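Acyl-CoA dehydrogenase (Mycobacterium thermoresistibile, PDB 3PFD) catalyses the alpha,beta-dehydrogenation of saturated acyl-CoA thioesters in fatty acid metabolism, using a flavin adenine dinucleotide cofactor. Local coordinates at residues 25-30 and 87-92; 254-259 and 328-333; 269-274 and 300-305; 306-311 and 334-339. One frame throughout, in Å; residues are numbered along the deposited sequence.

Contact 1: 25-30 and 87-92; sequences ALREAI and IEEVAR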
loop_
_atom_site.group_PDB
_atom_site.type_symbol
_atom_site.label_atom_id
_atom_site.label_comp_id
_atom_site.label_asym_id
_atom_site.label_seq_id
_atom_site.Cartn_x
_atom_site.Cartn_y
_atom_site.Cartn_z
ATOM N N ALA C 25 -27.906 22.666 2.200
ATOM C CA ALA C 25 -28.075 23.903 2.971
ATOM C C ALA C 25 -27.426 23.792 4.357
ATOM O O ALA C 25 -26.840 24.758 4.851
ATOM C CB ALA C 25 -29.557 24.277 3.090
ATOM N N LEU C 26 -27.528 22.614 4.975
ATOM C CA LEU C 26 -26.853 22.358 6.250
ATOM C C LEU C 26 -25.345 22.519 6.074
ATOM O O LEU C 26 -24.704 23.269 6.810
ATOM C CB LEU C 26 -27.167 20.955 6.795
ATOM C CG LEU C 26 -26.430 20.606 8.100
ATOM C CD1 LEU C 26 -27.175 21.166 9.307
ATOM C CD2 LEU C 26 -26.223 19.109 8.243
ATOM N N ARG C 27 -24.793 21.813 5.093
ATOM C CA ARG C 27 -23.368 21.859 4.842
ATOM C C ARG C 27 -22.863 23.281 4.647
ATOM O O ARG C 27 -21.840 23.645 5.220
ATOM C CB ARG C 27 -22.973 20.995 3.654
ATOM C CG ARG C 27 -21.450 20.748 3.579
ATOM C CD ARG C 27 -21.060 20.022 2.313
ATOM N NE ARG C 27 -21.516 18.631 2.282
ATOM C CZ ARG C 27 -20.889 17.594 2.858
ATOM N NH1 ARG C 27 -21.390 16.378 2.731
ATOM N NH2 ARG C 27 -19.785 17.749 3.582
ATOM N N GLU C 28 -23.586 24.078 3.857
ATOM C CA GLU C 28 -23.196 25.461 3.583
ATOM C C GLU C 28 -23.165 26.294 4.879
ATOM O O GLU C 28 -22.225 27.071 5.109
ATOM C CB GLU C 28 -24.114 26.093 2.497
ATOM C CG GLU C 28 -24.002 25.394 1.116
ATOM C CD GLU C 28 -24.906 25.964 0.001
ATOM O OE1 GLU C 28 -24.377 26.200 -1.111
ATOM O OE2 GLU C 28 -26.132 26.154 0.202
ATOM N N ALA C 29 -24.177 26.109 5.728
ATOM C CA ALA C 29 -24.271 26.799 7.015
ATOM C C ALA C 29 -23.170 26.404 8.000
ATOM O O ALA C 29 -22.564 27.276 8.617
ATOM C CB ALA C 29 -25.638 26.575 7.644
ATOM N N ILE C 30 -22.917 25.100 8.168
ATOM C CA ILE C 30 -21.845 24.676 9.080
ATOM C C ILE C 30 -20.458 25.028 8.579
ATOM O O ILE C 30 -19.623 25.423 9.372
ATOM C CB ILE C 30 -21.912 23.184 9.536
ATOM C CG1 ILE C 30 -20.844 22.909 10.599
ATOM C CG2 ILE C 30 -21.785 22.233 8.376
ATOM C CD1 ILE C 30 -20.978 23.770 11.869
ATOM N N ILE C 87 -20.032 17.250 12.114
ATOM C CA ILE C 87 -18.753 16.822 12.676
ATOM C C ILE C 87 -17.616 16.914 11.659
ATOM O O ILE C 87 -16.541 17.435 11.974
ATOM C CB ILE C 87 -18.875 15.425 13.289
ATOM C CG1 ILE C 87 -19.735 15.525 14.554
ATOM C CG2 ILE C 87 -17.499 14.785 13.570
ATOM C CD1 ILE C 87 -20.445 14.252 14.895
ATOM N N GLU C 88 -17.893 16.448 10.442
ATOM C CA GLU C 88 -16.962 16.500 9.320
ATOM C C GLU C 88 -16.534 17.928 8.985
ATOM O O GLU C 88 -15.347 18.192 8.791
ATOM C CB GLU C 88 -17.629 15.852 8.086
ATOM C CG GLU C 88 -16.871 15.941 6.741
ATOM C CD GLU C 88 -17.736 15.431 5.567
ATOM O OE1 GLU C 88 -18.565 14.515 5.792
ATOM O OE2 GLU C 88 -17.627 15.961 4.435
ATOM N N GLU C 89 -17.497 18.841 8.880
ATOM C CA GLU C 89 -17.186 20.216 8.479
ATOM C C GLU C 89 -16.405 20.971 9.560
ATOM O O GLU C 89 -15.575 21.860 9.255
ATOM C CB GLU C 89 -18.449 20.979 8.071
ATOM C CG GLU C 89 -19.007 20.553 6.690
ATOM C CD GLU C 89 -18.057 20.870 5.522
ATOM O OE1 GLU C 89 -17.248 21.802 5.631
ATOM O OE2 GLU C 89 -18.104 20.169 4.496
ATOM N N VAL C 90 -16.660 20.629 10.818
ATOM C CA VAL C 90 -15.895 21.235 11.902
ATOM C C VAL C 90 -14.470 20.629 11.868
ATOM O O VAL C 90 -13.501 21.359 11.964
ATOM C CB VAL C 90 -16.586 21.115 13.307
ATOM C CG1 VAL C 90 -15.720 21.733 14.410
ATOM C CG2 VAL C 90 -17.919 21.836 13.319
ATOM N N ALA C 91 -14.351 19.313 11.667
ATOM C CA ALA C 91 -13.029 18.650 11.708
ATOM C C ALA C 91 -12.090 19.104 10.587
ATOM O O ALA C 91 -10.843 19.089 10.733
ATOM C CB ALA C 91 -13.198 17.134 11.663
ATOM N N ARG C 92 -12.708 19.484 9.470
ATOM C CA ARG C 92 -12.028 20.079 8.323
ATOM C C ARG C 92 -11.181 21.278 8.726
ATOM O O ARG C 92 -10.166 21.554 8.060
ATOM C CB ARG C 92 -13.070 20.520 7.274
ATOM C CG ARG C 92 -12.533 20.924 5.905
ATOM C CD ARG C 92 -13.664 21.080 4.883
ATOM N NE ARG C 92 -13.183 21.841 3.737
ATOM C CZ ARG C 92 -13.157 23.178 3.664
ATOM N NH1 ARG C 92 -13.666 23.941 4.642
ATOM N NH2 ARG C 92 -12.644 23.764 2.577
#
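Helices 25-30 and 87-91 run in roughly the same direction, 30° apart and with axes 9.7 Å from each other at closest, and the backbones come nearest where I30 faces E89. R27 reaches across from one side of this point. Its CG lies anti to the backbone N (chi1 -166°) and the chain bends at chi3, which swings the guanidinium over to the second helix. NH2 then meets two carboxylates at the guanidinium edge. R27 NH2 to E88 OE2 is 2.9 Å, with the oxygen approached from above its carboxylate plane, while R27 NH2 to E89 OE2 is 3.1 Å and uses the anti lone pair of that oxygen. The E89 carboxylate stands nearly upright to the guanidinium. Both bonds are salt bridges, and the CG of R27 rests on the same E89 oxygen at 3.5 Å from OE2.

Below the charges the packing turns apolar. I30 CG2 touches E89 CB at 3.6 Å, so the aliphatic base of the glutamate completes the seam, and I30 CD1 lies 3.9 Å from V90 CG2. F64 packs against I30 from a neighbouring loop.

This is helix packing within the N-terminal helical domain of the acyl-CoA dehydrogenase fold. E88 OE2 also takes R309 of helix 292-321, Y313 OH bonds to both R27 NH1 and E88 OE1, and R31 engages E89 OE1. With two arginines on one oxygen, E88 is probably held as a carboxylate, and the network ties this helix pair to the C-terminal domain by charge.

Contact 2: 254-259 and 328-333; sequences HTRPTI and FISAAS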
loop_
_atom_site.group_PDB
_atom_site.type_symbol
_atom_site.label_atom_id
_atom_site.label_comp_id
_atom_site.label_asym_id
_atom_site.label_seq_id
_atom_site.Cartn_x
_atom_site.Cartn_y
_atom_site.Cartn_z
ATOM N N HIS C 254 -23.651 3.215 16.858
ATOM C CA HIS C 254 -24.245 4.479 16.460
ATOM C C HIS C 254 -23.284 5.671 16.498
ATOM O O HIS C 254 -23.724 6.809 16.267
ATOM C CB HIS C 254 -25.478 4.770 17.321
ATOM C CG HIS C 254 -26.579 3.774 17.129
ATOM N ND1 HIS C 254 -27.622 3.980 16.252
ATOM C CD2 HIS C 254 -26.776 2.549 17.668
ATOM C CE1 HIS C 254 -28.435 2.939 16.286
ATOM N NE2 HIS C 254 -27.943 2.054 17.133
ATOM N N THR C 255 -22.011 5.455 16.845
ATOM C CA THR C 255 -21.091 6.600 16.925
ATOM C C THR C 255 -19.815 6.426 16.095
ATOM O O THR C 255 -19.213 7.411 15.664
ATOM C CB THR C 255 -20.714 6.989 18.383
ATOM O OG1 THR C 255 -19.978 5.927 18.987
ATOM C CG2 THR C 255 -21.971 7.319 19.237
ATOM N N ARG C 256 -19.421 5.179 15.851
ATOM C CA ARG C 256 -18.250 4.918 15.012
ATOM C C ARG C 256 -18.227 5.696 13.690
ATOM O O ARG C 256 -17.183 6.216 13.318
ATOM C CB ARG C 256 -18.061 3.424 14.777
ATOM C CG ARG C 256 -17.166 2.824 15.825
ATOM C CD ARG C 256 -17.226 1.309 15.870
ATOM N NE ARG C 256 -16.359 0.825 16.944
ATOM C CZ ARG C 256 -16.546 -0.309 17.615
ATOM N NH1 ARG C 256 -17.598 -1.091 17.326
ATOM N NH2 ARG C 256 -15.685 -0.644 18.581
ATOM N N PRO C 257 -19.380 5.797 12.995
ATOM C CA PRO C 257 -19.369 6.560 11.733
ATOM C C PRO C 257 -19.022 8.032 11.914
ATOM O O PRO C 257 -18.497 8.650 10.977
ATOM C CB PRO C 257 -20.801 6.389 11.190
ATOM C CG PRO C 257 -21.321 5.110 11.850
ATOM C CD PRO C 257 -20.681 5.128 13.238
ATOM N N THR C 258 -19.313 8.603 13.097
ATOM C CA THR C 258 -19.026 10.026 13.351
ATOM C C THR C 258 -17.516 10.268 13.443
ATOM O O THR C 258 -17.025 11.297 13.019
ATOM C CB THR C 258 -19.772 10.590 14.593
ATOM O OG1 THR C 258 -19.211 10.049 15.787
ATOM C CG2 THR C 258 -21.282 10.264 14.531
ATOM N N ILE C 259 -16.773 9.287 13.949
ATOM C CA ILE C 259 -15.317 9.365 13.902
ATOM C C ILE C 259 -14.810 9.143 12.469
ATOM O O ILE C 259 -13.853 9.768 12.039
ATOM C CB ILE C 259 -14.649 8.416 14.914
ATOM C CG1 ILE C 259 -15.050 8.813 16.356
ATOM C CG2 ILE C 259 -13.119 8.420 14.746
ATOM C CD1 ILE C 259 -14.819 10.282 16.727
ATOM N N PHE C 328 -20.719 -4.584 11.093
ATOM C CA PHE C 328 -19.742 -4.584 10.003
ATOM C C PHE C 328 -19.558 -3.201 9.394
ATOM O O PHE C 328 -18.440 -2.708 9.304
ATOM C CB PHE C 328 -20.071 -5.573 8.875
ATOM C CG PHE C 328 -19.144 -5.421 7.712
ATOM C CD1 PHE C 328 -19.466 -4.552 6.656
ATOM C CD2 PHE C 328 -17.900 -6.067 7.710
ATOM C CE1 PHE C 328 -18.574 -4.368 5.591
ATOM C CE2 PHE C 328 -16.997 -5.895 6.679
ATOM C CZ PHE C 328 -17.316 -5.021 5.611
ATOM N N ILE C 329 -20.657 -2.581 8.960
ATOM C CA ILE C 329 -20.551 -1.325 8.228
ATOM C C ILE C 329 -20.054 -0.163 9.097
ATOM O O ILE C 329 -19.303 0.693 8.627
ATOM C CB ILE C 329 -21.871 -0.960 7.481
ATOM C CG1 ILE C 329 -21.669 0.269 6.578
ATOM C CG2 ILE C 329 -23.017 -0.695 8.463
ATOM C CD1 ILE C 329 -21.091 -0.043 5.202
ATOM N N SER C 330 -20.460 -0.111 10.359
ATOM C CA SER C 330 -19.999 0.997 11.204
ATOM C C SER C 330 -18.477 0.903 11.499
ATOM O O SER C 330 -17.778 1.915 11.404
ATOM C CB SER C 330 -20.860 1.184 12.456
ATOM O OG SER C 330 -20.539 0.244 13.444
ATOM N N ALA C 331 -17.990 -0.318 11.773
ATOM C CA ALA C 331 -16.547 -0.608 11.947
ATOM C C ALA C 331 -15.781 -0.312 10.656
ATOM O O ALA C 331 -14.722 0.311 10.695
ATOM C CB ALA C 331 -16.324 -2.058 12.363
ATOM N N ALA C 332 -16.316 -0.779 9.525
ATOM C CA ALA C 332 -15.730 -0.511 8.201
ATOM C C ALA C 332 -15.557 0.976 7.937
ATOM O O ALA C 332 -14.483 1.411 7.536
ATOM C CB ALA C 332 -16.586 -1.160 7.050
ATOM N N SER C 333 -16.618 1.745 8.154
ATOM C CA SER C 333 -16.619 3.168 7.810
ATOM C C SER C 333 -15.636 3.979 8.655
ATOM O O SER C 333 -14.940 4.878 8.144
ATOM C CB SER C 333 -18.024 3.758 7.936
ATOM O OG SER C 333 -18.393 3.955 9.284
#
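P257 and S330 make the closest backbone approach, their CA atoms 5.6 Å apart, and the proline ring lies against the serine: CG and CD each sit about 4.0 Å from S330 CB. One turn further along, S333 OG comes to 3.7 Å from P257 CA and 3.9 Å from P257 CB, so the hydroxyl meets carbon, not a polar partner, across the contact. R256 adds its CB, 3.7 Å from S330 O, and its extended chain passes S330 and A331 on the way to the guanidinium.

No hydrogen bond joins the two segments, which meet where helix 256-280 begins beside helix 326-352, two members of the helical bundle of the C-terminal acyl-CoA dehydrogenase domain. The serine polar groups are settled within their own helix instead. With OG between the backbone N and the carbonyl carbon (chi1 75°), S333 donates back to S330 O at 3.0 Å, tilted from the carbonyl plane, and S330 OG bonds to L326 O.

Behind the proline, T255 O accepts from both T258 OG1 (2.6 Å, in the carbonyl plane) and T258 N, fixing the first turn. R256 NE bonds to E377 O, and the R256 side chain is about 8 Å from a bound dihydroflavin-adenine dinucleotide at the nearest atoms. On the far side of helix 326-352, F328 packs on A302 of the second subunit and A332 on M303 of that subunit.

Contact 3: 269-274 and 300-305; sequences GALDAA and DMAMKI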
loop_
_atom_site.group_PDB
_atom_site.type_symbol
_atom_site.label_atom_id
_atom_site.label_comp_id
_atom_site.label_asym_id
_atom_site.label_seq_id
_atom_site.Cartn_x
_atom_site.Cartn_y
_atom_site.Cartn_z
ATOM N N GLY C 269 -9.857 18.819 4.485
ATOM C CA GLY C 269 -9.197 20.074 4.777
ATOM C C GLY C 269 -7.739 20.023 4.356
ATOM O O GLY C 269 -7.215 21.016 3.817
ATOM N N ALA C 270 -7.080 18.883 4.583
ATOM C CA ALA C 270 -5.683 18.701 4.150
ATOM C C ALA C 270 -5.596 18.747 2.622
ATOM O O ALA C 270 -4.767 19.466 2.056
ATOM C CB ALA C 270 -5.091 17.380 4.682
ATOM N N LEU C 271 -6.470 17.994 1.953
ATOM C CA LEU C 271 -6.565 18.051 0.480
ATOM C C LEU C 271 -6.876 19.470 -0.038
ATOM O O LEU C 271 -6.244 19.927 -0.989
ATOM C CB LEU C 271 -7.624 17.072 -0.046
ATOM C CG LEU C 271 -8.006 17.227 -1.532
ATOM C CD1 LEU C 271 -6.800 16.785 -2.402
ATOM C CD2 LEU C 271 -9.257 16.432 -1.893
ATOM N N ASP C 272 -7.865 20.156 0.547
ATOM C CA ASP C 272 -8.157 21.544 0.126
ATOM C C ASP C 272 -6.922 22.439 0.232
ATOM O O ASP C 272 -6.637 23.233 -0.683
ATOM C CB ASP C 272 -9.250 22.183 0.969
ATOM C CG ASP C 272 -10.596 21.517 0.802
ATOM O OD1 ASP C 272 -10.803 20.755 -0.157
ATOM O OD2 ASP C 272 -11.443 21.748 1.682
ATOM N N ALA C 273 -6.208 22.339 1.358
ATOM C CA ALA C 273 -4.992 23.140 1.561
ATOM C C ALA C 273 -3.930 22.792 0.495
ATOM O O ALA C 273 -3.332 23.701 -0.085
ATOM C CB ALA C 273 -4.423 22.961 3.028
ATOM N N ALA C 274 -3.729 21.498 0.217
ATOM C CA ALA C 274 -2.746 21.041 -0.787
ATOM C C ALA C 274 -3.081 21.467 -2.235
ATOM O O ALA C 274 -2.176 21.796 -3.004
ATOM C CB ALA C 274 -2.556 19.513 -0.732
ATOM N N ASP C 300 -5.419 10.557 -6.080
ATOM C CA ASP C 300 -5.534 9.451 -5.120
ATOM C C ASP C 300 -6.191 9.943 -3.809
ATOM O O ASP C 300 -7.031 9.256 -3.222
ATOM C CB ASP C 300 -4.176 8.806 -4.814
ATOM C CG ASP C 300 -3.607 8.014 -5.994
ATOM O OD1 ASP C 300 -4.357 7.665 -6.929
ATOM O OD2 ASP C 300 -2.387 7.735 -5.984
ATOM N N MET C 301 -5.793 11.125 -3.350
ATOM C CA MET C 301 -6.293 11.643 -2.086
ATOM C C MET C 301 -7.801 11.833 -2.194
ATOM O O MET C 301 -8.547 11.265 -1.396
ATOM C CB MET C 301 -5.569 12.935 -1.715
ATOM C CG MET C 301 -4.069 12.726 -1.392
ATOM S SD MET C 301 -3.067 14.215 -1.637
ATOM C CE MET C 301 -3.532 15.199 -0.225
ATOM N N ALA C 302 -8.239 12.574 -3.221
ATOM C CA ALA C 302 -9.641 12.891 -3.431
ATOM C C ALA C 302 -10.519 11.658 -3.651
ATOM O O ALA C 302 -11.631 11.568 -3.109
ATOM C CB ALA C 302 -9.790 13.861 -4.639
ATOM N N MET C 303 -10.031 10.722 -4.468
ATOM C CA MET C 303 -10.767 9.504 -4.759
ATOM C C MET C 303 -11.098 8.733 -3.480
ATOM O O MET C 303 -12.248 8.321 -3.273
ATOM C CB MET C 303 -9.929 8.616 -5.697
ATOM C CG MET C 303 -10.451 7.216 -5.948
ATOM S SD MET C 303 -9.432 6.348 -7.197
ATOM C CE MET C 303 -7.882 6.111 -6.334
ATOM N N LYS C 304 -10.059 8.491 -2.678
ATOM C CA LYS C 304 -10.170 7.802 -1.402
ATOM C C LYS C 304 -11.016 8.563 -0.400
ATOM O O LYS C 304 -11.835 7.945 0.288
ATOM C CB LYS C 304 -8.780 7.496 -0.816
ATOM C CG LYS C 304 -8.023 6.403 -1.639
ATOM C CD LYS C 304 -6.646 6.101 -1.000
ATOM C CE LYS C 304 -5.829 5.149 -1.865
ATOM N NZ LYS C 304 -4.712 4.556 -1.034
ATOM N N ILE C 305 -10.840 9.891 -0.322
ATOM C CA ILE C 305 -11.723 10.694 0.549
ATOM C C ILE C 305 -13.220 10.538 0.194
ATOM O O ILE C 305 -14.083 10.447 1.091
ATOM C CB ILE C 305 -11.388 12.183 0.521
ATOM C CG1 ILE C 305 -10.026 12.448 1.181
ATOM C CG2 ILE C 305 -12.479 12.989 1.228
ATOM C CD1 ILE C 305 -9.517 13.880 0.958
#
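L271 points toward the neighbouring helix and spreads its two methyls over three of that helix's side chains. CD1 lies against the base of M301, 4.1 Å from its CB, while CD2 reaches both A302 CB and I305 CD1, 3.8 Å from each. A chi1 of 169° sets the leucine's CG opposite its own backbone N, an arrangement that carries the branch outward between the two helices.

I305 approaches from the other end. Its CG1 branch leans across so that the CD1 methyl touches both L271 CD2 and, at 3.8 Å, L271 CB; leucine and isoleucine are inclined to each other rather than running side by side. M301 crosses L271 at a slant too. The thioether bends at chi3 (74°), which turns CE back toward the first helix, where it lies 4.5 Å from A274 CB in a looser contact.

The two helices belong to the C-terminal helical bundle of the acyl-CoA dehydrogenase fold and run almost antiparallel, 153° apart, with axes 10.3 Å from each other at closest. Every contact across is carbon to carbon, with no hydrogen bond. L298, one turn earlier on helix 292-321, touches L271 and A274 as well, and A267 meets I305, so the packing continues beyond the two segments.

On other sides, A270 packs on T345 and A348 of helix 326-352 and on M366 of helix 363-373. Toward the second subunit, D300 makes a salt bridge to R384 of that chain, and M303 packs on C335 of the second subunit.

Contact 4: 306-311 and 334-339; sequences EAARLM and KCFASD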
loop_
_atom_site.group_PDB
_atom_site.type_symbol
_atom_site.label_atom_id
_atom_site.label_comp_id
_atom_site.label_asym_id
_atom_site.label_seq_id
_atom_site.Cartn_x
_atom_site.Cartn_y
_atom_site.Cartn_z
ATOM N N GLU C 306 -13.526 10.499 -1.103
ATOM C CA GLU C 306 -14.933 10.408 -1.515
ATOM C C GLU C 306 -15.492 9.018 -1.189
ATOM O O GLU C 306 -16.621 8.917 -0.738
ATOM C CB GLU C 306 -15.120 10.751 -3.003
ATOM C CG GLU C 306 -16.564 10.642 -3.526
ATOM C CD GLU C 306 -17.578 11.596 -2.803
ATOM O OE1 GLU C 306 -17.169 12.526 -2.079
ATOM O OE2 GLU C 306 -18.790 11.410 -2.975
ATOM N N ALA C 307 -14.705 7.964 -1.401
ATOM C CA ALA C 307 -15.128 6.615 -0.998
ATOM C C ALA C 307 -15.391 6.536 0.509
ATOM O O ALA C 307 -16.435 6.041 0.947
ATOM C CB ALA C 307 -14.105 5.562 -1.414
ATOM N N ALA C 308 -14.456 7.058 1.293
ATOM C CA ALA C 308 -14.624 7.082 2.749
ATOM C C ALA C 308 -15.902 7.852 3.143
ATOM O O ALA C 308 -16.666 7.390 3.996
ATOM C CB ALA C 308 -13.426 7.695 3.388
ATOM N N ARG C 309 -16.118 9.019 2.520
ATOM C CA ARG C 309 -17.289 9.866 2.833
ATOM C C ARG C 309 -18.617 9.102 2.609
ATOM O O ARG C 309 -19.472 9.037 3.505
ATOM C CB ARG C 309 -17.252 11.192 2.039
ATOM C CG ARG C 309 -18.473 12.088 2.265
ATOM C CD ARG C 309 -18.477 13.377 1.420
ATOM N NE ARG C 309 -17.494 14.344 1.913
ATOM C CZ ARG C 309 -16.342 14.647 1.309
ATOM N NH1 ARG C 309 -16.003 14.062 0.160
ATOM N NH2 ARG C 309 -15.522 15.543 1.862
ATOM N N LEU C 310 -18.776 8.529 1.420
ATOM C CA LEU C 310 -19.976 7.780 1.102
ATOM C C LEU C 310 -20.232 6.587 2.038
ATOM O O LEU C 310 -21.387 6.307 2.401
ATOM C CB LEU C 310 -19.919 7.307 -0.347
ATOM C CG LEU C 310 -19.879 8.495 -1.305
ATOM C CD1 LEU C 310 -19.427 8.020 -2.692
ATOM C CD2 LEU C 310 -21.280 9.162 -1.345
ATOM N N MET C 311 -19.161 5.890 2.423
ATOM C CA MET C 311 -19.315 4.768 3.332
ATOM C C MET C 311 -19.667 5.231 4.766
ATOM O O MET C 311 -20.452 4.585 5.454
ATOM C CB MET C 311 -18.096 3.854 3.316
ATOM C CG MET C 311 -18.353 2.583 4.127
ATOM S SD MET C 311 -17.423 1.154 3.596
ATOM C CE MET C 311 -15.793 1.534 4.194
ATOM N N LYS C 334 -15.555 3.627 9.933
ATOM C CA LYS C 334 -14.600 4.254 10.840
ATOM C C LYS C 334 -13.142 3.837 10.489
ATOM O O LYS C 334 -12.250 4.701 10.364
ATOM C CB LYS C 334 -14.969 3.950 12.305
ATOM C CG LYS C 334 -14.177 4.761 13.405
ATOM C CD LYS C 334 -12.787 4.136 13.647
ATOM C CE LYS C 334 -12.167 4.539 14.976
ATOM N NZ LYS C 334 -10.723 4.081 15.075
ATOM N N CYS C 335 -12.913 2.530 10.319
ATOM C CA CYS C 335 -11.574 2.015 10.004
ATOM C C CYS C 335 -11.063 2.580 8.677
ATOM O O CYS C 335 -9.950 3.104 8.610
ATOM C CB CYS C 335 -11.565 0.467 9.960
ATOM S SG CYS C 335 -9.929 -0.267 9.738
ATOM N N PHE C 336 -11.880 2.501 7.628
ATOM C CA PHE C 336 -11.460 2.999 6.284
ATOM C C PHE C 336 -11.205 4.512 6.275
ATOM O O PHE C 336 -10.152 4.973 5.814
ATOM C CB PHE C 336 -12.512 2.652 5.221
ATOM C CG PHE C 336 -12.076 2.965 3.797
ATOM C CD1 PHE C 336 -11.032 2.248 3.196
ATOM C CD2 PHE C 336 -12.706 3.967 3.069
ATOM C CE1 PHE C 336 -10.641 2.522 1.885
ATOM C CE2 PHE C 336 -12.339 4.252 1.740
ATOM C CZ PHE C 336 -11.296 3.530 1.145
ATOM N N ALA C 337 -12.167 5.294 6.757
ATOM C CA ALA C 337 -11.966 6.751 6.774
ATOM C C ALA C 337 -10.713 7.170 7.525
ATOM O O ALA C 337 -10.008 8.073 7.090
ATOM C CB ALA C 337 -13.181 7.506 7.311
ATOM N N SER C 338 -10.440 6.526 8.650
ATOM C CA SER C 338 -9.274 6.924 9.457
ATOM C C SER C 338 -7.986 6.500 8.780
ATOM O O SER C 338 -7.005 7.242 8.807
ATOM C CB SER C 338 -9.356 6.377 10.898
ATOM O OG SER C 338 -9.519 4.968 10.906
ATOM N N ASP C 339 -7.980 5.316 8.168
ATOM C CA ASP C 339 -6.837 4.914 7.342
ATOM C C ASP C 339 -6.629 5.913 6.205
ATOM O O ASP C 339 -5.495 6.315 5.918
ATOM C CB ASP C 339 -6.982 3.484 6.785
ATOM C CG ASP C 339 -6.808 2.420 7.852
ATOM O OD1 ASP C 339 -6.402 2.748 8.968
ATOM O OD2 ASP C 339 -7.091 1.252 7.585
#
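The F336 ring turns an edge to helix 306-311: A307 CB and the backbone N of A308 lie near its plane, 3.8 Å and 3.5 Å from CE2 respectively. At its CD2 corner it meets A308 CB, also at 3.8 Å. M311 comes in obliquely at the root of the ring, its CE 3.6 Å from F336 CB, with the two side chains roughly at right angles. M303 of the second subunit packs on the phenylalanine too. The other flat group, the R309 guanidinium, takes E306 OE1 at its edge, near its plane, in a salt bridge from NH1 within helix 306-311.

A chi1 of -173° turns the F336 ring away from its own backbone N and across to the other helix. M311 bends at chi3, bringing its terminal methyl to F336. Small residues let the backbones close up: A308 CB sits 3.8 Å from A337 CA and 3.9 Å from A337 CB, and the CA atoms of these two alanines are only 4.8 Å apart. The segments run nearly antiparallel, 153° apart, with axes 8.9 Å from each other at closest.

Both segments belong to the C-terminal helical bundle, on the consecutive helices 292-321 and 326-352. V264 of helix 256-280 packs against both A308 and A337. Helix 380-391 covers C335, and A307 meets M311 of the second subunit.

All four contacts are buried, so the difference among them is chemical. Contact 1 lies in the N-terminal helical domain and combines a salt-bridge network with apolar packing; contacts 2, 3 and 4 sit in the C-terminal bundle and rely on close packing without a hydrogen bond across. Three long helices are shared out among these: 256-280 in contacts 2 and 3, 292-321 in 3 and 4, 326-352 in 2 and 4. Contacts 2 and 4 adjoin, M311 packing on I329 and A332, whereas contact 3 lies farther from the chain's centre. Contact 1 meets the bundle through the E88–R309 salt bridge to contact 4 and the packing of I87 on T258 of contact 2. All three bundle contacts also reach the second subunit.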